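PDB 6OYC: glycosylation Associate Protein 1 from Streptococcus agalactiae serotype V, which is a GT-B-like protein that probably works with Gap2 and Gap3 in the accessory Sec system for glycosylation and secretion of serine-rich adhesins. Local coordinates for residues 37-42 with 499-504; 58-63 with 71-76; 64-69 with 304-309. All coordinates share one frame; numbering follows the deposited sequence.

Contact 1: residues 37-42 with 499-504; sequences QMKMFD and NDYTGG
Met40 on helix 33-43 and Tyr501 near the end of helix 484-502 come closest in backbone, their CA atoms 6.2 Å apart, and no hydrogen bond joins segments 37-42 and 499-504. The second segment then turns: Gly504 leaves helical geometry at phi 92°, a value that a residue without a side chain takes easily, and serves as N-cap of helix 505-512. The Tyr501 ring reaches across the gap. Met40 CB sits over one of its faces, 4.0 Å from the ring centroid and 27° off the normal, a CH-pi contact. With CG between the backbone N and carbonyl carbon (chi1 59°) and a bend at the thioether, the Met40 chain passes the ring at about a right angle; CE packs tightly on Tyr501 CD2 at 3.2 Å, while SD lies obliquely, 5.2 Å from the centroid, in a Met-aromatic contact. This joins the first Rossmann-like domain to the chain's end: as in GT-B proteins, the C-terminal helices return from the second domain to the first. A flexible, unbranched methionine suits a buried site against a rigid ring, with Leu506 and Val507 of helix 505-512 also touching its side chain. Tyr501 OH lies 3.4 Å from Lys39 CB, yet its hydrogen bond goes to the carbonyl O of Asn36. Lys39 bends away, and its NZ donates to the carbonyl O of Asp67.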
loop_
_atom_site.group_PDB
_atom_site.type_symbol
_atom_site.label_atom_id
_atom_site.label_comp_id
_atom_site.label_asym_id
_atom_site.label_seq_id
_atom_site.Cartn_x
_atom_site.Cartn_y
_atom_site.Cartn_z
ATOM N N GLN A 37 -6.545 -2.791 -10.955
ATOM C CA GLN A 37 -7.412 -3.564 -11.838
ATOM C C GLN A 37 -8.877 -3.410 -11.462
ATOM O O GLN A 37 -9.742 -3.359 -12.342
ATOM C CB GLN A 37 -7.002 -5.040 -11.824
ATOM C CG GLN A 37 -5.686 -5.262 -12.555
ATOM C CD GLN A 37 -4.946 -6.507 -12.122
ATOM O OE1 GLN A 37 -5.535 -7.434 -11.556
ATOM N NE2 GLN A 37 -3.646 -6.544 -12.401
ATOM N N MET A 38 -9.190 -3.349 -10.169
ATOM C CA MET A 38 -10.602 -3.201 -9.835
ATOM C C MET A 38 -11.134 -1.836 -10.238
ATOM O O MET A 38 -12.306 -1.720 -10.616
ATOM C CB MET A 38 -10.839 -3.410 -8.353
ATOM C CG MET A 38 -12.319 -3.354 -8.017
ATOM S SD MET A 38 -12.678 -4.455 -6.655
ATOM C CE MET A 38 -11.019 -4.520 -5.996
ATOM N N LYS A 39 -10.295 -0.799 -10.156
ATOM C CA LYS A 39 -10.708 0.529 -10.582
ATOM C C LYS A 39 -11.072 0.535 -12.060
ATOM O O LYS A 39 -12.113 1.070 -12.447
ATOM C CB LYS A 39 -9.598 1.549 -10.298
ATOM C CG LYS A 39 -9.451 1.965 -8.830
ATOM C CD LYS A 39 -10.198 3.273 -8.513
ATOM C CE LYS A 39 -11.698 3.038 -8.404
ATOM N NZ LYS A 39 -12.442 4.063 -7.624
ATOM N N MET A 40 -10.229 -0.072 -12.902
ATOM C CA MET A 40 -10.476 -0.015 -14.337
ATOM C C MET A 40 -11.626 -0.920 -14.751
ATOM O O MET A 40 -12.340 -0.606 -15.713
ATOM C CB MET A 40 -9.212 -0.363 -15.116
ATOM C CG MET A 40 -8.641 -1.712 -14.833
ATOM S SD MET A 40 -7.795 -2.302 -16.316
ATOM C CE MET A 40 -6.167 -1.624 -16.126
ATOM N N PHE A 41 -11.837 -2.032 -14.045
ATOM C CA PHE A 41 -13.059 -2.784 -14.295
ATOM C C PHE A 41 -14.280 -1.974 -13.888
ATOM O O PHE A 41 -15.329 -2.078 -14.532
ATOM C CB PHE A 41 -13.023 -4.133 -13.574
ATOM C CG PHE A 41 -12.295 -5.189 -14.344
ATOM C CD1 PHE A 41 -10.942 -5.065 -14.588
ATOM C CD2 PHE A 41 -12.971 -6.278 -14.874
ATOM C CE1 PHE A 41 -10.269 -6.016 -15.322
ATOM C CE2 PHE A 41 -12.301 -7.237 -15.615
ATOM C CZ PHE A 41 -10.949 -7.115 -15.833
ATOM N N ASP A 42 -14.149 -1.152 -12.839
ATOM C CA ASP A 42 -15.226 -0.251 -12.431
ATOM C C ASP A 42 -15.483 0.813 -13.493
ATOM O O ASP A 42 -16.625 1.004 -13.930
ATOM C CB ASP A 42 -14.875 0.422 -11.096
ATOM C CG ASP A 42 -15.203 -0.450 -9.892
ATOM O OD1 ASP A 42 -15.608 -1.614 -10.101
ATOM O OD2 ASP A 42 -15.062 0.029 -8.743
ATOM N N ASN A 499 -5.643 7.092 -20.758
ATOM C CA ASN A 499 -6.974 6.784 -21.270
ATOM C C ASN A 499 -7.108 5.360 -21.795
ATOM O O ASN A 499 -8.227 4.843 -21.847
ATOM C CB ASN A 499 -7.356 7.800 -22.341
ATOM C CG ASN A 499 -7.421 9.216 -21.789
ATOM O OD1 ASN A 499 -7.420 9.423 -20.566
ATOM N ND2 ASN A 499 -7.468 10.200 -22.682
ATOM N N ASP A 500 -6.010 4.694 -22.151
ATOM C CA ASP A 500 -6.119 3.265 -22.425
ATOM C C ASP A 500 -6.659 2.519 -21.214
ATOM O O ASP A 500 -7.177 1.405 -21.355
ATOM C CB ASP A 500 -4.758 2.691 -22.833
ATOM C CG ASP A 500 -4.064 3.528 -23.891
ATOM O OD1 ASP A 500 -2.812 3.560 -23.906
ATOM O OD2 ASP A 500 -4.773 4.159 -24.708
ATOM N N TYR A 501 -6.570 3.142 -20.040
ATOM C CA TYR A 501 -6.949 2.626 -18.735
ATOM C C TYR A 501 -8.313 3.126 -18.268
ATOM O O TYR A 501 -9.072 2.362 -17.677
ATOM C CB TYR A 501 -5.858 3.023 -17.729
ATOM C CG TYR A 501 -6.147 2.761 -16.275
ATOM C CD1 TYR A 501 -6.709 3.741 -15.462
ATOM C CD2 TYR A 501 -5.823 1.543 -15.704
ATOM C CE1 TYR A 501 -6.958 3.496 -14.125
ATOM C CE2 TYR A 501 -6.074 1.285 -14.372
ATOM C CZ TYR A 501 -6.627 2.268 -13.585
ATOM O OH TYR A 501 -6.853 1.994 -12.263
ATOM N N THR A 502 -8.647 4.399 -18.506
ATOM C CA THR A 502 -9.985 4.882 -18.165
ATOM C C THR A 502 -11.022 4.530 -19.226
ATOM O O THR A 502 -12.209 4.424 -18.906
ATOM C CB THR A 502 -9.994 6.397 -17.967
ATOM O OG1 THR A 502 -9.089 7.009 -18.894
ATOM C CG2 THR A 502 -9.597 6.748 -16.551
ATOM N N GLY A 503 -10.604 4.361 -20.472
ATOM C CA GLY A 503 -11.503 4.216 -21.590
ATOM C C GLY A 503 -12.068 2.839 -21.804
ATOM O O GLY A 503 -12.966 2.688 -22.634
ATOM N N GLY A 504 -11.568 1.831 -21.089
ATOM C CA GLY A 504 -12.108 0.493 -21.154
ATOM C C GLY A 504 -11.457 -0.420 -22.165
ATOM O O GLY A 504 -11.734 -1.626 -22.153
#

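Contact 2: residues 58-63 with 71-76; sequences NLRYYL and SGYYSV
Tyr73 spans the gap between strand 73-75 and helix 59-65, touching Leu59, Leu63 and Arg60 in turn. Its CB points toward the helix, and a chi1 of 67° tucks the ring between the two backbone arms of CA. Along the ring, Tyr73 CD1 meets Leu63 CD1 at 4.0 Å and Tyr73 CD2 meets Leu59 CD2 at 3.7 Å, the branched tips approaching it obliquely. Farther out, Tyr73 CE2 touches Leu59 CD2, at 3.8 Å, and Tyr73 CZ comes 3.6 Å from Arg60 NH1. At the tip, Tyr73 OH accepts from Arg60 NH1 (2.9 Å, N-H...O 157°) and lies in the guanidinium plane, although the guanidinium and ring planes stand 53° apart. Tyrosine suits the place because its ring packs on leucines while its hydroxyl satisfies a polar N-H. Bends in the Arg60 chain bring NH1 to that hydroxyl, while NE forms a salt bridge with Asp150. Helix 59-65 is the crossover of the beta-alpha-beta unit from strand 48-52 to 73-75; the axis of residues 59-63 passes 11.8 Å from that of strand 73-75, broadly antiparallel to it, and this edge strand of the seven-stranded parallel sheet pairs with strand 48-52.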
loop_
_atom_site.group_PDB
_atom_site.type_symbol
_atom_site.label_atom_id
_atom_site.label_comp_id
_atom_site.label_asym_id
_atom_site.label_seq_id
_atom_site.Cartn_x
_atom_site.Cartn_y
_atom_site.Cartn_z
ATOM N N ASN A 58 -9.639 -3.575 9.623
ATOM C CA ASN A 58 -9.650 -2.207 9.121
ATOM C C ASN A 58 -9.982 -2.143 7.637
ATOM O O ASN A 58 -9.582 -1.200 6.950
ATOM C CB ASN A 58 -8.306 -1.529 9.379
ATOM C CG ASN A 58 -8.472 -0.105 9.768
ATOM O OD1 ASN A 58 -9.288 0.213 10.637
ATOM N ND2 ASN A 58 -7.731 0.793 9.100
ATOM N N LEU A 59 -10.723 -3.138 7.135
ATOM C CA LEU A 59 -10.894 -3.291 5.693
ATOM C C LEU A 59 -11.670 -2.124 5.091
ATOM O O LEU A 59 -11.368 -1.683 3.973
ATOM C CB LEU A 59 -11.589 -4.617 5.396
ATOM C CG LEU A 59 -11.914 -4.932 3.936
ATOM C CD1 LEU A 59 -10.671 -4.847 3.071
ATOM C CD2 LEU A 59 -12.549 -6.329 3.824
ATOM N N ARG A 60 -12.669 -1.605 5.809
ATOM C CA ARG A 60 -13.521 -0.598 5.187
ATOM C C ARG A 60 -12.769 0.726 5.008
ATOM O O ARG A 60 -12.878 1.364 3.956
ATOM C CB ARG A 60 -14.815 -0.436 5.992
ATOM C CG ARG A 60 -15.877 -1.548 5.694
ATOM C CD ARG A 60 -16.351 -2.287 6.953
ATOM N NE ARG A 60 -15.235 -2.770 7.758
ATOM C CZ ARG A 60 -14.676 -3.970 7.628
ATOM N NH1 ARG A 60 -15.150 -4.847 6.736
ATOM N NH2 ARG A 60 -13.641 -4.296 8.399
ATOM N N TYR A 61 -11.960 1.130 6.000
ATOM C CA TYR A 61 -11.094 2.283 5.782
ATOM C C TYR A 61 -10.089 1.995 4.689
ATOM O O TYR A 61 -9.806 2.865 3.859
ATOM C CB TYR A 61 -10.369 2.702 7.064
ATOM C CG TYR A 61 -11.250 3.541 7.950
ATOM C CD1 TYR A 61 -11.859 4.703 7.462
ATOM C CD2 TYR A 61 -11.513 3.164 9.263
ATOM C CE1 TYR A 61 -12.689 5.467 8.269
ATOM C CE2 TYR A 61 -12.337 3.917 10.069
ATOM C CZ TYR A 61 -12.928 5.060 9.561
ATOM O OH TYR A 61 -13.741 5.799 10.363
ATOM N N TYR A 62 -9.544 0.782 4.668
ATOM C CA TYR A 62 -8.577 0.454 3.629
ATOM C C TYR A 62 -9.182 0.663 2.248
ATOM O O TYR A 62 -8.594 1.349 1.400
ATOM C CB TYR A 62 -8.077 -0.980 3.812
ATOM C CG TYR A 62 -6.888 -1.347 2.933
ATOM C CD1 TYR A 62 -7.085 -1.867 1.650
ATOM C CD2 TYR A 62 -5.573 -1.203 3.391
ATOM C CE1 TYR A 62 -6.006 -2.227 0.837
ATOM C CE2 TYR A 62 -4.484 -1.552 2.585
ATOM C CZ TYR A 62 -4.707 -2.068 1.309
ATOM O OH TYR A 62 -3.643 -2.426 0.497
ATOM N N LEU A 63 -10.387 0.126 2.022
ATOM C CA LEU A 63 -11.028 0.250 0.713
ATOM C C LEU A 63 -11.402 1.688 0.426
ATOM O O LEU A 63 -11.308 2.147 -0.721
ATOM C CB LEU A 63 -12.271 -0.631 0.629
ATOM C CG LEU A 63 -12.023 -2.148 0.661
ATOM C CD1 LEU A 63 -13.332 -2.896 0.592
ATOM C CD2 LEU A 63 -11.090 -2.575 -0.466
ATOM N N SER A 71 -17.398 -0.982 -3.699
ATOM C CA SER A 71 -17.214 -1.956 -4.764
ATOM C C SER A 71 -17.717 -3.350 -4.423
ATOM O O SER A 71 -17.830 -4.175 -5.335
ATOM C CB SER A 71 -15.741 -2.032 -5.167
ATOM O OG SER A 71 -15.487 -1.150 -6.251
ATOM N N GLY A 72 -18.048 -3.639 -3.165
ATOM C CA GLY A 72 -18.577 -4.962 -2.868
ATOM C C GLY A 72 -17.473 -5.935 -2.483
ATOM O O GLY A 72 -16.450 -6.043 -3.176
ATOM N N TYR A 73 -17.648 -6.642 -1.368
ATOM C CA TYR A 73 -16.592 -7.531 -0.922
ATOM C C TYR A 73 -17.188 -8.645 -0.094
ATOM O O TYR A 73 -18.262 -8.507 0.506
ATOM C CB TYR A 73 -15.524 -6.800 -0.099
ATOM C CG TYR A 73 -16.021 -6.295 1.239
ATOM C CD1 TYR A 73 -16.651 -5.049 1.346
ATOM C CD2 TYR A 73 -15.878 -7.056 2.394
ATOM C CE1 TYR A 73 -17.111 -4.574 2.572
ATOM C CE2 TYR A 73 -16.328 -6.582 3.628
ATOM C CZ TYR A 73 -16.940 -5.338 3.707
ATOM O OH TYR A 73 -17.395 -4.875 4.924
ATOM N N TYR A 74 -16.450 -9.752 -0.067
ATOM C CA TYR A 74 -16.686 -10.869 0.829
ATOM C C TYR A 74 -15.415 -11.077 1.647
ATOM O O TYR A 74 -14.314 -11.138 1.088
ATOM C CB TYR A 74 -17.058 -12.149 0.052
ATOM C CG TYR A 74 -16.997 -13.390 0.908
ATOM C CD1 TYR A 74 -18.078 -13.767 1.703
ATOM C CD2 TYR A 74 -15.841 -14.172 0.947
ATOM C CE1 TYR A 74 -18.012 -14.913 2.500
ATOM C CE2 TYR A 74 -15.768 -15.295 1.730
ATOM C CZ TYR A 74 -16.854 -15.663 2.506
ATOM O OH TYR A 74 -16.757 -16.784 3.295
ATOM N N SER A 75 -15.567 -11.173 2.959
ATOM C CA SER A 75 -14.444 -11.357 3.868
ATOM C C SER A 75 -14.615 -12.685 4.586
ATOM O O SER A 75 -15.579 -12.872 5.333
ATOM C CB SER A 75 -14.339 -10.210 4.876
ATOM O OG SER A 75 -13.578 -10.619 5.996
ATOM N N VAL A 76 -13.680 -13.601 4.353
ATOM C CA VAL A 76 -13.702 -14.891 5.030
ATOM C C VAL A 76 -13.872 -14.702 6.540
ATOM O O VAL A 76 -14.700 -15.359 7.184
ATOM C CB VAL A 76 -12.424 -15.681 4.690
ATOM C CG1 VAL A 76 -12.201 -16.788 5.673
ATOM C CG2 VAL A 76 -12.463 -16.207 3.273
#

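Contact 3: residues 64-69 with 304-309; sequences HRYDLL and DTRLAL
The guanidinium of Arg306 has the Tyr66 ring at one face and oxygen acceptors round its edge. Tyr66 CE1 stands 3.0 Å above the guanidinium plane, displaced from the centre of the group, and comes 3.4 Å from Arg306 NH2; with the two planes 41° apart, the groups meet at a slant. At the edge, the Asp304 carboxylate pairs side-on with the arginine. Two motifs shape the backbones: a Schellman motif ends helix 59-65, and an Asx turn lies within the type I turn from Asp304 to Leu307, in the loop joining the two Rossmann-like domains of this GT-B-like fold. In the salt bridge, Arg306 NE donates to Asp304 OD1 at 3.0 Å on its syn lone pair, and Arg306 NH2 donates to Asp304 OD2 at 2.7 Å. Asp304 OD1 also accepts from the backbone N of Arg306 at 3.2 Å, from above the carboxylate plane, which makes the Asx turn. A short acidic side chain suits this place, since one carboxylate binds both the turn and the guanidinium and so fixes the arginine's rotation; arginine suits its own, laying a flat face against Tyr66 while its N-H groups serve Asp304 and Arg65. Arg306 NH1 donates to the carbonyl O of Arg65 at 3.1 Å, at a bent 139° and from above the carbonyl plane. Glu414, from the second domain, receives both Arg306 NH2 and Tyr66 OH, while Asp304 OD2 is also bonded by Tyr437 OH. Asp67 is the positive-phi C-prime residue of the Schellman motif, with Leu68 N bonded to Leu63 O and Asp67 N to His64 O. Asp67 OD2 lies 4.1 Å from Arg306 CG but 6.1 Å from Arg306 NE, so the opposite charges are not in contact.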
loop_
_atom_site.group_PDB
_atom_site.type_symbol
_atom_site.label_atom_id
_atom_site.label_comp_id
_atom_site.label_asym_id
_atom_site.label_seq_id
_atom_site.Cartn_x
_atom_site.Cartn_y
_atom_site.Cartn_z
ATOM N N HIS A 64 -11.848 2.406 1.458
ATOM C CA HIS A 64 -12.221 3.801 1.285
ATOM C C HIS A 64 -11.058 4.613 0.747
ATOM O O HIS A 64 -11.263 5.541 -0.040
ATOM C CB HIS A 64 -12.682 4.389 2.609
ATOM C CG HIS A 64 -12.994 5.843 2.525
ATOM N ND1 HIS A 64 -12.198 6.804 3.101
ATOM C CD2 HIS A 64 -14.004 6.503 1.907
ATOM C CE1 HIS A 64 -12.713 7.998 2.861
ATOM N NE2 HIS A 64 -13.804 7.840 2.132
ATOM N N ARG A 65 -9.838 4.252 1.147
ATOM C CA ARG A 65 -8.646 4.971 0.719
ATOM C C ARG A 65 -8.463 4.899 -0.786
ATOM O O ARG A 65 -7.856 5.797 -1.370
ATOM C CB ARG A 65 -7.414 4.384 1.405
ATOM C CG ARG A 65 -6.685 5.287 2.348
ATOM C CD ARG A 65 -5.650 4.473 3.101
ATOM N NE ARG A 65 -6.064 4.253 4.476
ATOM C CZ ARG A 65 -5.709 3.195 5.195
ATOM N NH1 ARG A 65 -4.934 2.271 4.650
ATOM N NH2 ARG A 65 -6.117 3.078 6.455
ATOM N N TYR A 66 -8.967 3.838 -1.428
ATOM C CA TYR A 66 -8.791 3.658 -2.862
ATOM C C TYR A 66 -10.087 3.853 -3.641
ATOM O O TYR A 66 -10.183 3.412 -4.788
ATOM C CB TYR A 66 -8.181 2.285 -3.136
ATOM C CG TYR A 66 -6.837 2.144 -2.460
ATOM C CD1 TYR A 66 -5.696 2.698 -3.033
ATOM C CD2 TYR A 66 -6.714 1.507 -1.220
ATOM C CE1 TYR A 66 -4.465 2.603 -2.412
ATOM C CE2 TYR A 66 -5.480 1.395 -0.586
ATOM C CZ TYR A 66 -4.353 1.946 -1.197
ATOM O OH TYR A 66 -3.105 1.869 -0.607
ATOM N N ASP A 67 -11.078 4.527 -3.047
ATOM C CA ASP A 67 -12.378 4.748 -3.695
ATOM C C ASP A 67 -13.017 3.420 -4.106
ATOM O O ASP A 67 -13.603 3.298 -5.186
ATOM C CB ASP A 67 -12.260 5.683 -4.904
ATOM C CG ASP A 67 -11.688 7.049 -4.549
ATOM O OD1 ASP A 67 -11.905 7.535 -3.417
ATOM O OD2 ASP A 67 -11.003 7.640 -5.411
ATOM N N LEU A 68 -12.872 2.406 -3.247
ATOM C CA LEU A 68 -13.429 1.082 -3.496
ATOM C C LEU A 68 -14.405 0.629 -2.420
ATOM O O LEU A 68 -14.891 -0.498 -2.486
ATOM C CB LEU A 68 -12.315 0.046 -3.629
ATOM C CG LEU A 68 -11.464 0.137 -4.892
ATOM C CD1 LEU A 68 -10.321 -0.846 -4.798
ATOM C CD2 LEU A 68 -12.326 -0.139 -6.110
ATOM N N LEU A 69 -14.712 1.476 -1.437
ATOM C CA LEU A 69 -15.597 1.059 -0.357
ATOM C C LEU A 69 -16.957 0.615 -0.882
ATOM O O LEU A 69 -17.623 -0.206 -0.257
ATOM C CB LEU A 69 -15.760 2.191 0.646
ATOM C CG LEU A 69 -16.669 1.897 1.838
ATOM C CD1 LEU A 69 -16.112 0.758 2.649
ATOM C CD2 LEU A 69 -16.846 3.141 2.698
ATOM N N ASP A 304 -2.444 4.958 -10.951
ATOM C CA ASP A 304 -3.228 5.299 -9.762
ATOM C C ASP A 304 -3.945 6.612 -10.050
ATOM O O ASP A 304 -3.348 7.687 -9.952
ATOM C CB ASP A 304 -2.350 5.427 -8.517
ATOM C CG ASP A 304 -3.148 5.838 -7.266
ATOM O OD1 ASP A 304 -4.402 5.923 -7.327
ATOM O OD2 ASP A 304 -2.515 6.070 -6.218
ATOM N N THR A 305 -5.235 6.531 -10.368
ATOM C CA THR A 305 -5.943 7.709 -10.854
ATOM C C THR A 305 -6.422 8.641 -9.747
ATOM O O THR A 305 -7.070 9.641 -10.055
ATOM C CB THR A 305 -7.127 7.279 -11.711
ATOM O OG1 THR A 305 -7.851 6.256 -11.024
ATOM C CG2 THR A 305 -6.632 6.726 -13.078
ATOM N N ARG A 306 -6.125 8.360 -8.478
ATOM C CA ARG A 306 -6.334 9.374 -7.450
ATOM C C ARG A 306 -5.444 10.601 -7.646
ATOM O O ARG A 306 -5.690 11.632 -7.011
ATOM C CB ARG A 306 -6.078 8.792 -6.052
ATOM C CG ARG A 306 -6.956 7.594 -5.659
ATOM C CD ARG A 306 -6.477 6.938 -4.355
ATOM N NE ARG A 306 -5.142 6.354 -4.478
ATOM C CZ ARG A 306 -4.398 5.958 -3.446
ATOM N NH1 ARG A 306 -4.870 6.080 -2.214
ATOM N NH2 ARG A 306 -3.181 5.460 -3.646
ATOM N N LEU A 307 -4.390 10.505 -8.456
ATOM C CA LEU A 307 -3.504 11.648 -8.670
ATOM C C LEU A 307 -4.197 12.708 -9.528
ATOM O O LEU A 307 -4.866 12.387 -10.516
ATOM C CB LEU A 307 -2.208 11.201 -9.359
ATOM C CG LEU A 307 -1.040 10.617 -8.556
ATOM C CD1 LEU A 307 -0.405 11.659 -7.614
ATOM C CD2 LEU A 307 -1.473 9.358 -7.790
ATOM N N ALA A 308 -4.041 13.972 -9.146
ATOM C CA ALA A 308 -4.485 15.070 -9.997
ATOM C C ALA A 308 -3.490 15.296 -11.130
ATOM O O ALA A 308 -2.282 15.091 -10.975
ATOM C CB ALA A 308 -4.648 16.357 -9.193
ATOM N N LEU A 309 -4.008 15.706 -12.283
ATOM C CA LEU A 309 -3.188 15.953 -13.463
ATOM C C LEU A 309 -3.088 17.448 -13.725
ATOM O O LEU A 309 -4.112 18.134 -13.822
ATOM C CB LEU A 309 -3.771 15.262 -14.692
ATOM C CG LEU A 309 -3.666 13.744 -14.766
ATOM C CD1 LEU A 309 -5.040 13.112 -14.676
ATOM C CD2 LEU A 309 -2.990 13.348 -16.067
#

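Contacts 1 and 2 are buried, while contact 3 is partly exposed, and the chemistry follows: carbon and sulfur on a ring in the first, leucines against a ring with one hydrogen bond at its tip in the second, charged and backbone groups in the third. Contacts 2 and 3 share helix 59-65: contact 2 holds it to its own sheet, and contact 3 meets its C-terminal end with the interdomain loop. Contact 1 joins the first domain to the C-terminal helices and contact 3 joins it to that loop, their centres about 12 Å apart; a lysine-to-carbonyl bond connects them, and Tyr501 packs on Thr305. Only contact 2 is local in sequence.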